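PDB 1M2D: [2Fe-2S] ferredoxin from Aquifex aeolicus, which binds one [2Fe-2S] cluster in a thioredoxin-like fold and transfers electrons as a homodimeric ferredoxin. Local coordinates for residues A[6-11]-A[28-33]; A[10-15]-A[22-27]; A[32-37]-A[80-85]; A[72-77]-A[98-103]. The protein carries 1 engineered substitution. All blocks are in the same frame, centred on the assembly; numbering follows the deposited sequence.

Interaction 1. Residues A[6-11]-A[28-33]; sequences VFVCVQ and REVFQA. With FES (Fe2/s2 (inorganic) cluster), chain C.
Val-8, near the end of strand 4-9, and Val-10, just past it, both reach helix 27-40 and find Phe-31. The packed part lies here: Val-8 CG1, swung anti to the backbone N (chi1 -178°), comes to 3.9 Å from Phe-31 CB and also meets Val-30 CG1 at 4.2 Å. Val-10 CG1 sits 3.9 Å from the same Phe-31 CB, so the two valines share that methylene, while the edge of the Phe-31 ring passes near Val-8 CB. The outer side is polar and more exposed. There Arg-28 stretches its extended chain across Val-10 at about a right angle and grips one carbonyl side-on: NE lies 2.9 Å and NH2 3.0 Å from Val-10 O, which stays within the guanidinium plane. NE approaches in the carbonyl plane, on a lone pair of Val-10 O, while NH2 lies nearly in line with the C=O bond, its own N-H bent away from straight (143°). On the far side of the strand, Cys-9 SG binds iron FE1 and accepts the N-H of Gln-11. The double donation from a cationic group probably polarises the Val-10 carbonyl and helps fix the peptide that leads into the cluster loop.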
loop_
_atom_site.group_PDB
_atom_site.type_symbol
_atom_site.label_atom_id
_atom_site.label_comp_id
_atom_site.label_asym_id
_atom_site.label_seq_id
_atom_site.Cartn_x
_atom_site.Cartn_y
_atom_site.Cartn_z
ATOM N N VAL A 6 -6.628 -2.819 -2.199
ATOM C CA VAL A 6 -6.314 -3.818 -1.201
ATOM C C VAL A 6 -4.789 -3.944 -1.122
ATOM O O VAL A 6 -4.144 -4.185 -2.165
ATOM C CB VAL A 6 -6.910 -5.194 -1.572
ATOM C CG1 VAL A 6 -6.580 -6.223 -0.520
ATOM C CG2 VAL A 6 -8.411 -5.062 -1.788
ATOM N N PHE A 7 -4.226 -3.758 0.040
ATOM C CA PHE A 7 -2.803 -3.860 0.296
ATOM C C PHE A 7 -2.545 -5.104 1.138
ATOM O O PHE A 7 -3.113 -5.239 2.240
ATOM C CB PHE A 7 -2.320 -2.610 1.040
ATOM C CG PHE A 7 -2.354 -1.383 0.187
ATOM C CD1 PHE A 7 -3.456 -0.526 0.211
ATOM C CD2 PHE A 7 -1.319 -1.083 -0.703
ATOM C CE1 PHE A 7 -3.508 0.590 -0.597
ATOM C CE2 PHE A 7 -1.342 0.066 -1.468
ATOM C CZ PHE A 7 -2.436 0.918 -1.413
ATOM N N VAL A 8 -1.702 -5.985 0.651
ATOM C CA VAL A 8 -1.358 -7.223 1.349
ATOM C C VAL A 8 0.134 -7.176 1.698
ATOM O O VAL A 8 0.970 -7.094 0.815
ATOM C CB VAL A 8 -1.632 -8.465 0.483
ATOM C CG1 VAL A 8 -1.315 -9.721 1.264
ATOM C CG2 VAL A 8 -3.077 -8.476 0.055
ATOM N N CYS A 9 0.439 -7.231 3.003
ATOM C CA CYS A 9 1.836 -7.286 3.412
ATOM C C CYS A 9 2.419 -8.640 2.984
ATOM O O CYS A 9 1.897 -9.672 3.385
ATOM C CB CYS A 9 1.962 -7.095 4.896
ATOM S SG CYS A 9 3.698 -7.221 5.424
ATOM N N VAL A 10 3.496 -8.601 2.191
ATOM C CA VAL A 10 4.189 -9.773 1.736
ATOM C C VAL A 10 5.625 -9.839 2.304
ATOM O O VAL A 10 6.433 -10.634 1.828
ATOM C CB VAL A 10 4.196 -9.938 0.204
ATOM C CG1 VAL A 10 2.764 -10.071 -0.302
ATOM C CG2 VAL A 10 4.910 -8.770 -0.461
ATOM N N GLN A 11 5.911 -8.999 3.293
ATOM C CA GLN A 11 7.221 -8.944 3.918
ATOM C C GLN A 11 7.628 -10.273 4.494
ATOM O O GLN A 11 6.881 -10.920 5.210
ATOM C CB GLN A 11 7.146 -7.946 5.053
ATOM C CG GLN A 11 8.430 -7.695 5.837
ATOM C CD GLN A 11 9.351 -6.711 5.179
ATOM O OE1 GLN A 11 8.937 -5.560 4.885
ATOM N NE2 GLN A 11 10.583 -7.130 4.913
ATOM N N ARG A 28 1.924 -14.611 1.430
ATOM C CA ARG A 28 2.067 -14.592 -0.053
ATOM C C ARG A 28 0.982 -15.445 -0.674
ATOM O O ARG A 28 0.574 -15.149 -1.770
ATOM C CB ARG A 28 3.482 -15.003 -0.452
ATOM C CG ARG A 28 4.402 -13.884 0.097
ATOM C CD ARG A 28 5.805 -14.176 -0.257
ATOM N NE ARG A 28 6.588 -13.063 0.267
ATOM C CZ ARG A 28 7.884 -13.130 0.033
ATOM N NH1 ARG A 28 8.411 -14.154 -0.599
ATOM N NH2 ARG A 28 8.677 -12.158 0.482
ATOM N N GLU A 29 0.515 -16.492 0.029
ATOM C CA GLU A 29 -0.623 -17.269 -0.453
ATOM C C GLU A 29 -1.932 -16.464 -0.372
ATOM O O GLU A 29 -2.826 -16.614 -1.214
ATOM C CB GLU A 29 -0.768 -18.577 0.306
ATOM C CG GLU A 29 0.401 -19.456 -0.094
ATOM C CD GLU A 29 1.630 -19.188 0.672
ATOM O OE1 GLU A 29 1.733 -18.400 1.622
ATOM O OE2 GLU A 29 2.593 -19.866 0.236
ATOM N N VAL A 30 -2.057 -15.581 0.579
ATOM C CA VAL A 30 -3.161 -14.616 0.672
ATOM C C VAL A 30 -3.171 -13.686 -0.541
ATOM O O VAL A 30 -4.163 -13.482 -1.214
ATOM C CB VAL A 30 -3.115 -13.821 1.959
ATOM C CG1 VAL A 30 -4.158 -12.701 1.981
ATOM C CG2 VAL A 30 -3.339 -14.758 3.127
ATOM N N PHE A 31 -2.000 -13.098 -0.820
ATOM C CA PHE A 31 -1.830 -12.182 -1.940
ATOM C C PHE A 31 -2.209 -12.921 -3.216
ATOM O O PHE A 31 -2.955 -12.464 -4.080
ATOM C CB PHE A 31 -0.403 -11.632 -2.016
ATOM C CG PHE A 31 -0.113 -10.800 -3.230
ATOM C CD1 PHE A 31 -0.662 -9.530 -3.355
ATOM C CD2 PHE A 31 0.685 -11.266 -4.260
ATOM C CE1 PHE A 31 -0.437 -8.774 -4.474
ATOM C CE2 PHE A 31 0.887 -10.505 -5.406
ATOM C CZ PHE A 31 0.327 -9.296 -5.519
ATOM N N GLN A 32 -1.691 -14.106 -3.440
ATOM C CA GLN A 32 -1.971 -14.948 -4.600
ATOM C C GLN A 32 -3.490 -15.198 -4.706
ATOM O O GLN A 32 -4.057 -15.131 -5.777
ATOM C CB GLN A 32 -1.250 -16.264 -4.480
ATOM C CG GLN A 32 -1.375 -17.464 -5.404
ATOM C CD GLN A 32 -0.187 -18.357 -5.044
ATOM O OE1 GLN A 32 -0.176 -18.880 -3.924
ATOM N NE2 GLN A 32 0.812 -18.472 -5.908
ATOM N N ALA A 33 -4.144 -15.512 -3.617
ATOM C CA ALA A 33 -5.585 -15.792 -3.626
ATOM C C ALA A 33 -6.393 -14.555 -4.025
ATOM O O ALA A 33 -7.333 -14.691 -4.828
ATOM C CB ALA A 33 -6.057 -16.316 -2.306
HETATM FE FE1 FES C . 3.524 -7.731 7.663
HETATM FE FE2 FES C . 4.944 -6.487 9.590
HETATM S S1 FES C . 5.606 -8.170 8.283
HETATM S S2 FES C . 2.804 -6.114 8.993
#

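Interaction 2. Residues A[10-15]-A[22-27]; sequences VQDRPP and CAQRGS. With FES (Fe2/s2 (inorganic) cluster), chain C.
A single water joins Pro-14 to Gln-24 between two loop segments: it donates to Pro-14 O and accepts from Gln-24 NE2, each at 2.6 Å. Gln-24 also crosses Asp-12 at about a right angle, and its NE2 makes a weak, long bond to Asp-12 OD1, whose stronger partner is Ser-21 OG. Deeper in, the backbone closes the loop through Ala-23 N to Gln-11 O at 2.9 Å, while Ala-23 CB packs 3.9 Å from Asp-12 CB. Cys-22 SG then reaches iron FE1 at 2.3 Å. The Gln-11 chain, bent at chi2 (82°), brings NE2 back to Asp-12 O at 3.0 Å, reaches Cys-55 N with OE1, and lays its amide carbon over one face of the Arg-13 guanidinium. Replacing Gln-11 with an alanine would probably leave Asp-12 O and Cys-55 N without this amide and the Arg-13 guanidinium freer to turn. Ser-27 OG, bonded to Cys-9 O, ties the second cluster ligand's loop to the first. Polar bonds in this cluster loop are thus likely to hold Cys-22 in position for iron.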
loop_
_atom_site.group_PDB
_atom_site.type_symbol
_atom_site.label_atom_id
_atom_site.label_comp_id
_atom_site.label_asym_id
_atom_site.label_seq_id
_atom_site.Cartn_x
_atom_site.Cartn_y
_atom_site.Cartn_z
ATOM N N VAL A 10 3.496 -8.601 2.191
ATOM C CA VAL A 10 4.189 -9.773 1.736
ATOM C C VAL A 10 5.625 -9.839 2.304
ATOM O O VAL A 10 6.433 -10.634 1.828
ATOM C CB VAL A 10 4.196 -9.938 0.204
ATOM C CG1 VAL A 10 2.764 -10.071 -0.302
ATOM C CG2 VAL A 10 4.910 -8.770 -0.461
ATOM N N GLN A 11 5.911 -8.999 3.293
ATOM C CA GLN A 11 7.221 -8.944 3.918
ATOM C C GLN A 11 7.628 -10.273 4.494
ATOM O O GLN A 11 6.881 -10.920 5.210
ATOM C CB GLN A 11 7.146 -7.946 5.053
ATOM C CG GLN A 11 8.430 -7.695 5.837
ATOM C CD GLN A 11 9.351 -6.711 5.179
ATOM O OE1 GLN A 11 8.937 -5.560 4.885
ATOM N NE2 GLN A 11 10.583 -7.130 4.913
ATOM N N ASP A 12 8.877 -10.638 4.223
ATOM C CA ASP A 12 9.505 -11.731 4.929
ATOM C C ASP A 12 10.618 -11.154 5.799
ATOM O O ASP A 12 11.068 -10.064 5.577
ATOM C CB ASP A 12 10.085 -12.779 3.997
ATOM C CG ASP A 12 10.211 -14.147 4.679
ATOM O OD1 ASP A 12 9.866 -14.355 5.875
ATOM O OD2 ASP A 12 10.703 -15.008 3.939
ATOM N N ARG A 13 11.020 -11.940 6.792
ATOM C CA ARG A 13 12.054 -11.545 7.761
ATOM C C ARG A 13 12.942 -12.774 8.031
ATOM O O ARG A 13 12.439 -13.897 7.936
ATOM C CB ARG A 13 11.527 -11.045 9.099
ATOM C CG ARG A 13 10.606 -9.857 9.047
ATOM C CD ARG A 13 11.259 -8.542 9.116
ATOM N NE ARG A 13 10.331 -7.454 9.392
ATOM C CZ ARG A 13 10.551 -6.210 9.024
ATOM N NH1 ARG A 13 11.610 -5.794 8.373
ATOM N NH2 ARG A 13 9.584 -5.373 9.376
ATOM N N PRO A 14 14.176 -12.577 8.429
ATOM C CA PRO A 14 14.983 -13.693 8.929
ATOM C C PRO A 14 14.369 -14.304 10.176
ATOM O O PRO A 14 13.592 -13.741 10.913
ATOM C CB PRO A 14 16.315 -13.036 9.245
ATOM C CG PRO A 14 16.365 -11.755 8.507
ATOM C CD PRO A 14 14.922 -11.319 8.392
ATOM N N PRO A 15 14.738 -15.568 10.439
ATOM C CA PRO A 15 14.087 -16.348 11.486
ATOM C C PRO A 15 14.215 -15.775 12.872
ATOM O O PRO A 15 13.371 -16.029 13.726
ATOM C CB PRO A 15 14.748 -17.722 11.460
ATOM C CG PRO A 15 15.553 -17.772 10.220
ATOM C CD PRO A 15 15.694 -16.377 9.683
ATOM N N CYS A 22 4.666 -11.413 7.925
ATOM C CA CYS A 22 3.448 -11.870 7.296
ATOM C C CYS A 22 3.701 -13.009 6.321
ATOM O O CYS A 22 2.887 -13.939 6.225
ATOM C CB CYS A 22 2.747 -10.684 6.638
ATOM S SG CYS A 22 2.058 -9.500 7.803
ATOM N N ALA A 23 4.829 -12.985 5.607
ATOM C CA ALA A 23 5.125 -14.088 4.674
ATOM C C ALA A 23 5.265 -15.415 5.415
ATOM O O ALA A 23 4.765 -16.443 4.962
ATOM C CB ALA A 23 6.370 -13.803 3.886
ATOM N N GLN A 24 5.908 -15.411 6.576
ATOM C CA GLN A 24 6.028 -16.624 7.368
ATOM C C GLN A 24 4.682 -17.143 7.809
ATOM O O GLN A 24 4.564 -18.321 8.057
ATOM C CB GLN A 24 6.899 -16.346 8.582
ATOM C CG GLN A 24 8.309 -15.957 8.215
ATOM C CD GLN A 24 8.943 -15.429 9.520
ATOM O OE1 GLN A 24 8.656 -16.051 10.551
ATOM N NE2 GLN A 24 9.712 -14.375 9.347
ATOM N N ARG A 25 3.686 -16.256 7.931
ATOM C CA ARG A 25 2.349 -16.554 8.402
ATOM C C ARG A 25 1.365 -16.801 7.256
ATOM O O ARG A 25 0.184 -16.853 7.489
ATOM C CB ARG A 25 1.852 -15.439 9.344
ATOM C CG ARG A 25 2.615 -15.306 10.650
ATOM C CD ARG A 25 2.051 -14.210 11.539
ATOM N NE ARG A 25 2.569 -14.162 12.886
ATOM C CZ ARG A 25 3.654 -13.502 13.303
ATOM N NH1 ARG A 25 4.375 -12.792 12.457
ATOM N NH2 ARG A 25 4.036 -13.517 14.560
ATOM N N GLY A 26 1.863 -16.952 6.050
ATOM C CA GLY A 26 1.080 -17.374 4.877
ATOM C C GLY A 26 0.626 -16.245 3.994
ATOM O O GLY A 26 -0.234 -16.474 3.133
ATOM N N SER A 27 1.226 -15.021 4.098
ATOM C CA SER A 27 0.607 -13.920 3.395
ATOM C C SER A 27 0.872 -13.939 1.897
ATOM O O SER A 27 0.119 -13.277 1.175
ATOM C CB SER A 27 1.046 -12.583 3.967
ATOM O OG SER A 27 2.403 -12.332 3.618
HETATM FE FE1 FES C . 3.524 -7.731 7.663
HETATM FE FE2 FES C . 4.944 -6.487 9.590
HETATM S S1 FES C . 5.606 -8.170 8.283
HETATM S S2 FES C . 2.804 -6.114 8.993
HETATM O O HOH W 1 11.070 -14.209 11.539
#

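Interaction 3. Residues A[32-37]-A[80-85]; sequences QAFMEK and EDVDEI
Two helices, 27-40 and 82-91, meet here, with Val-82 in the first turn of the second set against Ala-33 and Phe-34. Val-82 lies against one face of the Phe-34 ring: CG1 stands over that face in a CH-pi contact, 3.8 Å from the ring centroid and 15° off the normal, while CG2 touches Phe-34 CE1 toward the rim at 3.8 Å. That second methyl also packs 3.9 Å from Ala-33 CB. With Val-82 CG1 anti to the backbone N (chi1 169°), CG1 is set over the ring, and CG2 is left to fill the corner between the ring's rim and Ala-33. Ile-85, one turn on, comes in at the ring edge, its CG2 lying in the ring plane 4.0 Å from Phe-34 CZ. In this thioredoxin-like fold the pair of helices lies against the central sheet, and Phe-34 is buried between them and Ile-50 of strand 48-53, with Val-86 and Leu-90 of helix 82-91 completing its surroundings. Away from this apolar core, Lys-37 folds its chain, bent at chi2 and chi3, toward Asp-83 and makes a salt bridge to OD1, though the position of that oxygen is less sure. A long, weak ion pair with Glu-87 gives the same ammonium group a second acidic neighbour along helix 82-91.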
loop_
_atom_site.group_PDB
_atom_site.type_symbol
_atom_site.label_atom_id
_atom_site.label_comp_id
_atom_site.label_asym_id
_atom_site.label_seq_id
_atom_site.Cartn_x
_atom_site.Cartn_y
_atom_site.Cartn_z
ATOM N N GLN A 32 -1.691 -14.106 -3.440
ATOM C CA GLN A 32 -1.971 -14.948 -4.600
ATOM C C GLN A 32 -3.490 -15.198 -4.706
ATOM O O GLN A 32 -4.057 -15.131 -5.777
ATOM C CB GLN A 32 -1.250 -16.264 -4.480
ATOM C CG GLN A 32 -1.375 -17.464 -5.404
ATOM C CD GLN A 32 -0.187 -18.357 -5.044
ATOM O OE1 GLN A 32 -0.176 -18.880 -3.924
ATOM N NE2 GLN A 32 0.812 -18.472 -5.908
ATOM N N ALA A 33 -4.144 -15.512 -3.617
ATOM C CA ALA A 33 -5.585 -15.792 -3.626
ATOM C C ALA A 33 -6.393 -14.555 -4.025
ATOM O O ALA A 33 -7.333 -14.691 -4.828
ATOM C CB ALA A 33 -6.057 -16.316 -2.306
ATOM N N PHE A 34 -6.001 -13.404 -3.542
ATOM C CA PHE A 34 -6.642 -12.168 -4.015
ATOM C C PHE A 34 -6.435 -11.927 -5.520
ATOM O O PHE A 34 -7.361 -11.674 -6.231
ATOM C CB PHE A 34 -6.202 -10.887 -3.281
ATOM C CG PHE A 34 -6.888 -10.621 -1.951
ATOM C CD1 PHE A 34 -6.244 -10.781 -0.748
ATOM C CD2 PHE A 34 -8.206 -10.157 -1.934
ATOM C CE1 PHE A 34 -6.810 -10.491 0.477
ATOM C CE2 PHE A 34 -8.771 -9.867 -0.712
ATOM C CZ PHE A 34 -8.098 -10.024 0.484
ATOM N N MET A 35 -5.192 -12.072 -5.947
ATOM C CA MET A 35 -4.921 -11.989 -7.383
ATOM C C MET A 35 -5.704 -13.031 -8.199
ATOM O O MET A 35 -6.246 -12.700 -9.253
ATOM C CB MET A 35 -3.429 -12.137 -7.671
ATOM C CG MET A 35 -2.661 -10.986 -7.071
ATOM S SD MET A 35 -2.957 -9.364 -7.860
ATOM C CE MET A 35 -1.863 -9.483 -9.283
ATOM N N GLU A 36 -5.794 -14.296 -7.767
ATOM C CA GLU A 36 -6.589 -15.263 -8.535
ATOM C C GLU A 36 -8.053 -14.860 -8.572
ATOM O O GLU A 36 -8.757 -15.028 -9.573
ATOM C CB GLU A 36 -6.448 -16.667 -7.960
ATOM C CG GLU A 36 -5.030 -17.192 -8.100
ATOM C CD GLU A 36 -4.885 -18.525 -7.391
ATOM O OE1 GLU A 36 -3.725 -18.975 -7.438
ATOM O OE2 GLU A 36 -5.890 -19.032 -6.841
ATOM N N LYS A 37 -8.593 -14.293 -7.502
ATOM C CA LYS A 37 -9.991 -13.858 -7.605
ATOM C C LYS A 37 -10.209 -12.658 -8.521
ATOM O O LYS A 37 -11.082 -12.676 -9.389
ATOM C CB LYS A 37 -10.498 -13.465 -6.226
ATOM C CG LYS A 37 -10.648 -14.627 -5.260
ATOM C CD LYS A 37 -11.809 -15.523 -5.700
ATOM C CE LYS A 37 -13.053 -15.131 -4.923
ATOM N NZ LYS A 37 -14.131 -16.161 -5.042
ATOM N N GLU A 80 -7.931 -19.061 2.882
ATOM C CA GLU A 80 -9.320 -19.512 2.932
ATOM C C GLU A 80 -10.300 -18.413 3.292
ATOM O O GLU A 80 -11.501 -18.597 3.123
ATOM C CB GLU A 80 -9.490 -20.642 3.972
ATOM C CG GLU A 80 -8.723 -21.895 3.624
ATOM C CD GLU A 80 -7.268 -21.984 3.994
ATOM O OE1 GLU A 80 -6.600 -21.028 4.384
ATOM O OE2 GLU A 80 -6.729 -23.116 3.861
ATOM N N ASP A 81 -9.829 -17.267 3.790
ATOM C CA ASP A 81 -10.680 -16.149 4.111
ATOM C C ASP A 81 -10.827 -15.183 2.937
ATOM O O ASP A 81 -11.695 -14.289 3.023
ATOM C CB ASP A 81 -10.057 -15.341 5.262
ATOM C CG ASP A 81 -10.007 -16.171 6.511
ATOM O OD1 ASP A 81 -11.048 -16.805 6.854
ATOM O OD2 ASP A 81 -8.973 -16.127 7.187
ATOM N N VAL A 82 -10.032 -15.299 1.910
ATOM C CA VAL A 82 -10.047 -14.303 0.841
ATOM C C VAL A 82 -11.423 -14.279 0.156
ATOM O O VAL A 82 -11.938 -13.207 -0.142
ATOM C CB VAL A 82 -8.896 -14.553 -0.125
ATOM C CG1 VAL A 82 -9.067 -13.704 -1.387
ATOM C CG2 VAL A 82 -7.576 -14.232 0.587
ATOM N N ASP A 83 -12.051 -15.437 -0.056
ATOM C CA ASP A 83 -13.345 -15.398 -0.699
ATOM C C ASP A 83 -14.366 -14.583 0.090
ATOM O O ASP A 83 -15.116 -13.827 -0.489
ATOM C CB ASP A 83 -13.920 -16.791 -0.857
ATOM C CG ASP A 83 -13.272 -17.569 -1.955
ATOM O OD1 ASP A 83 -12.593 -17.003 -2.808
ATOM O OD2 ASP A 83 -13.584 -18.756 -1.725
ATOM N N GLU A 84 -14.381 -14.757 1.417
ATOM C CA GLU A 84 -15.364 -14.005 2.215
ATOM C C GLU A 84 -15.072 -12.541 2.119
ATOM O O GLU A 84 -15.990 -11.697 2.027
ATOM C CB GLU A 84 -15.373 -14.503 3.660
ATOM C CG GLU A 84 -16.502 -13.913 4.447
ATOM C CD GLU A 84 -16.599 -14.305 5.918
ATOM O OE1 GLU A 84 -15.814 -15.150 6.371
ATOM O OE2 GLU A 84 -17.488 -13.781 6.619
ATOM N N ILE A 85 -13.789 -12.132 2.192
ATOM C CA ILE A 85 -13.506 -10.699 2.088
ATOM C C ILE A 85 -13.930 -10.180 0.715
ATOM O O ILE A 85 -14.514 -9.091 0.635
ATOM C CB ILE A 85 -12.002 -10.445 2.358
ATOM C CG1 ILE A 85 -11.606 -10.787 3.794
ATOM C CG2 ILE A 85 -11.641 -9.007 1.980
ATOM C CD1 ILE A 85 -10.117 -10.808 4.077
#

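Interaction 4. Residues A[72-77]-A[98-103]; sequences VWYGQV and RLVISK
Trp-73 O takes two N-H groups in succession, from Ile-101 N at 2.8 Å and, more weakly, from Ser-102 N at 3.3 Å. In return Trp-73 N gives a nearly straight bond (171°) to Ser-102 O at 2.9 Å, and Gly-75 N points almost straight along the Leu-99 carbonyl. Side chains fill in around these. Ile-101 CG1 lies 3.8 Å from Trp-73 CB, placed there because it occupies the cramped rotamer between the backbone N and carbonyl carbon (chi1 66°), and CG2 rests 3.8 Å from Gly-75 N. A side chain at Gly-75 would collide with that methyl. Ile-101 and Ser-102 facing Trp-73 together form a classic beta bulge, which shifts the register of this antiparallel edge pair, strands 72-74 and 100-102. Replacing Ile-101 with an alanine would probably open a gap beside Trp-73 CB and the backbone of Tyr-74 and Gly-75. Beyond the bulge, Leu-99 CB meets Tyr-74 CD2 at 3.6 Å and Val-100 CG2 meets Tyr-74 CE2 at 3.8 Å, both obliquely to the ring, while Val-72 CG1 covers one face of it. Farther out, His-89 ND1 and Val-96 N bind Tyr-74 OH and so fix the ring's far end; the Trp-73 ring meets His-5 of the second subunit.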
loop_
_atom_site.group_PDB
_atom_site.type_symbol
_atom_site.label_atom_id
_atom_site.label_comp_id
_atom_site.label_asym_id
_atom_site.label_seq_id
_atom_site.Cartn_x
_atom_site.Cartn_y
_atom_site.Cartn_z
ATOM N N VAL A 72 -10.038 -0.137 6.474
ATOM C CA VAL A 72 -10.235 -1.352 7.246
ATOM C C VAL A 72 -8.943 -2.136 7.251
ATOM O O VAL A 72 -8.401 -2.494 6.190
ATOM C CB VAL A 72 -11.359 -2.202 6.649
ATOM C CG1 VAL A 72 -11.424 -3.549 7.307
ATOM C CG2 VAL A 72 -12.684 -1.464 6.767
ATOM N N TRP A 73 -8.420 -2.409 8.431
ATOM C CA TRP A 73 -7.237 -3.246 8.640
ATOM C C TRP A 73 -7.706 -4.598 9.109
ATOM O O TRP A 73 -8.402 -4.706 10.119
ATOM C CB TRP A 73 -6.292 -2.643 9.691
ATOM C CG TRP A 73 -5.632 -1.353 9.249
ATOM C CD1 TRP A 73 -6.205 -0.193 8.860
ATOM C CD2 TRP A 73 -4.204 -1.154 9.173
ATOM N NE1 TRP A 73 -5.244 0.727 8.533
ATOM C CE2 TRP A 73 -4.008 0.161 8.709
ATOM C CE3 TRP A 73 -3.106 -1.956 9.426
ATOM C CZ2 TRP A 73 -2.733 0.671 8.509
ATOM C CZ3 TRP A 73 -1.818 -1.443 9.244
ATOM C CH2 TRP A 73 -1.661 -0.125 8.786
ATOM N N TYR A 74 -7.309 -5.637 8.384
ATOM C CA TYR A 74 -7.519 -7.024 8.739
ATOM C C TYR A 74 -6.234 -7.625 9.260
ATOM O O TYR A 74 -5.152 -7.327 8.756
ATOM C CB TYR A 74 -7.967 -7.788 7.498
ATOM C CG TYR A 74 -9.317 -7.486 6.937
ATOM C CD1 TYR A 74 -9.494 -7.008 5.641
ATOM C CD2 TYR A 74 -10.456 -7.742 7.706
ATOM C CE1 TYR A 74 -10.750 -6.757 5.130
ATOM C CE2 TYR A 74 -11.708 -7.528 7.164
ATOM C CZ TYR A 74 -11.854 -7.044 5.884
ATOM O OH TYR A 74 -13.068 -6.838 5.358
ATOM N N GLY A 75 -6.395 -8.552 10.208
ATOM C CA GLY A 75 -5.309 -9.385 10.675
ATOM C C GLY A 75 -5.636 -10.849 10.604
ATOM O O GLY A 75 -6.799 -11.245 10.423
ATOM N N GLN A 76 -4.601 -11.651 10.714
ATOM C CA GLN A 76 -4.713 -13.107 10.751
ATOM C C GLN A 76 -5.373 -13.683 9.520
ATOM O O GLN A 76 -6.060 -14.700 9.595
ATOM C CB GLN A 76 -5.423 -13.620 12.015
ATOM C CG GLN A 76 -4.828 -13.033 13.260
ATOM C CD GLN A 76 -5.647 -13.612 14.420
ATOM O OE1 GLN A 76 -5.223 -14.496 15.083
ATOM N NE2 GLN A 76 -6.874 -13.099 14.581
ATOM N N VAL A 77 -5.223 -13.011 8.369
ATOM C CA VAL A 77 -5.935 -13.459 7.194
ATOM C C VAL A 77 -5.323 -14.751 6.652
ATOM O O VAL A 77 -4.114 -14.838 6.454
ATOM C CB VAL A 77 -5.937 -12.376 6.112
ATOM C CG1 VAL A 77 -6.734 -12.812 4.896
ATOM C CG2 VAL A 77 -6.468 -11.068 6.670
ATOM N N ARG A 98 -15.009 -10.416 11.848
ATOM C CA ARG A 98 -14.197 -11.290 12.678
ATOM C C ARG A 98 -12.686 -11.110 12.437
ATOM O O ARG A 98 -11.917 -11.519 13.300
ATOM C CB ARG A 98 -14.582 -12.721 12.469
ATOM C CG ARG A 98 -14.300 -13.254 11.116
ATOM C CD ARG A 98 -14.779 -14.727 10.983
ATOM N NE ARG A 98 -14.619 -15.117 9.598
ATOM C CZ ARG A 98 -13.491 -15.600 9.081
ATOM N NH1 ARG A 98 -12.413 -15.870 9.808
ATOM N NH2 ARG A 98 -13.445 -15.860 7.777
ATOM N N LEU A 99 -12.283 -10.562 11.313
ATOM C CA LEU A 99 -10.858 -10.377 10.991
ATOM C C LEU A 99 -10.382 -8.983 11.176
ATOM O O LEU A 99 -9.198 -8.672 10.988
ATOM C CB LEU A 99 -10.595 -10.856 9.553
ATOM C CG LEU A 99 -10.795 -12.358 9.344
ATOM C CD1 LEU A 99 -10.600 -12.657 7.859
ATOM C CD2 LEU A 99 -9.891 -13.199 10.175
ATOM N N VAL A 100 -11.245 -8.028 11.519
ATOM C CA VAL A 100 -10.838 -6.636 11.630
ATOM C C VAL A 100 -9.972 -6.412 12.841
ATOM O O VAL A 100 -10.344 -6.793 13.955
ATOM C CB VAL A 100 -12.083 -5.703 11.672
ATOM C CG1 VAL A 100 -11.709 -4.265 11.940
ATOM C CG2 VAL A 100 -12.891 -5.823 10.398
ATOM N N ILE A 101 -8.841 -5.724 12.651
ATOM C CA ILE A 101 -8.044 -5.220 13.745
ATOM C C ILE A 101 -8.152 -3.709 13.917
ATOM O O ILE A 101 -7.880 -3.266 15.031
ATOM C CB ILE A 101 -6.612 -5.754 13.649
ATOM C CG1 ILE A 101 -5.873 -5.240 12.433
ATOM C CG2 ILE A 101 -6.627 -7.274 13.764
ATOM C CD1 ILE A 101 -4.430 -5.727 12.289
ATOM N N SER A 102 -8.535 -2.948 12.926
ATOM C CA SER A 102 -8.772 -1.533 13.071
ATOM C C SER A 102 -9.705 -1.065 11.987
ATOM O O SER A 102 -9.638 -1.554 10.862
ATOM C CB SER A 102 -7.511 -0.672 12.962
ATOM O OG SER A 102 -7.872 0.687 13.178
ATOM N N LYS A 103 -10.585 -0.118 12.285
ATOM C CA LYS A 103 -11.291 0.650 11.282
ATOM C C LYS A 103 -10.803 2.125 11.451
ATOM O O LYS A 103 -10.855 2.653 12.595
ATOM C CB LYS A 103 -12.786 0.618 11.315
ATOM C CG LYS A 103 -13.688 -0.412 11.844
ATOM C CD LYS A 103 -15.153 -0.022 11.937
ATOM C CE LYS A 103 -15.818 -0.926 12.954
ATOM N NZ LYS A 103 -16.249 -0.180 14.158
#

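From the N terminus, strand 4-9 runs into the cluster loop, and interaction 1 brings helix 27-40 back across that strand. Interaction 2 nests inside it, closing the loop 10-27 and sharing Val-10 and Gln-11; Cys-9 O to Ser-27 OG joins the two. Interaction 3 starts farther along the same helix and spans the intervening strands to reach helix 82-91. Interaction 4 opens at strand 72-74, before that helix, and closes at 100-102, after it, so interactions 3 and 4 cross. Arg-98 fastens them together through salt bridges to Asp-81 and Glu-84. Cluster loop, both helices and the far edge of the sheet are thereby linked.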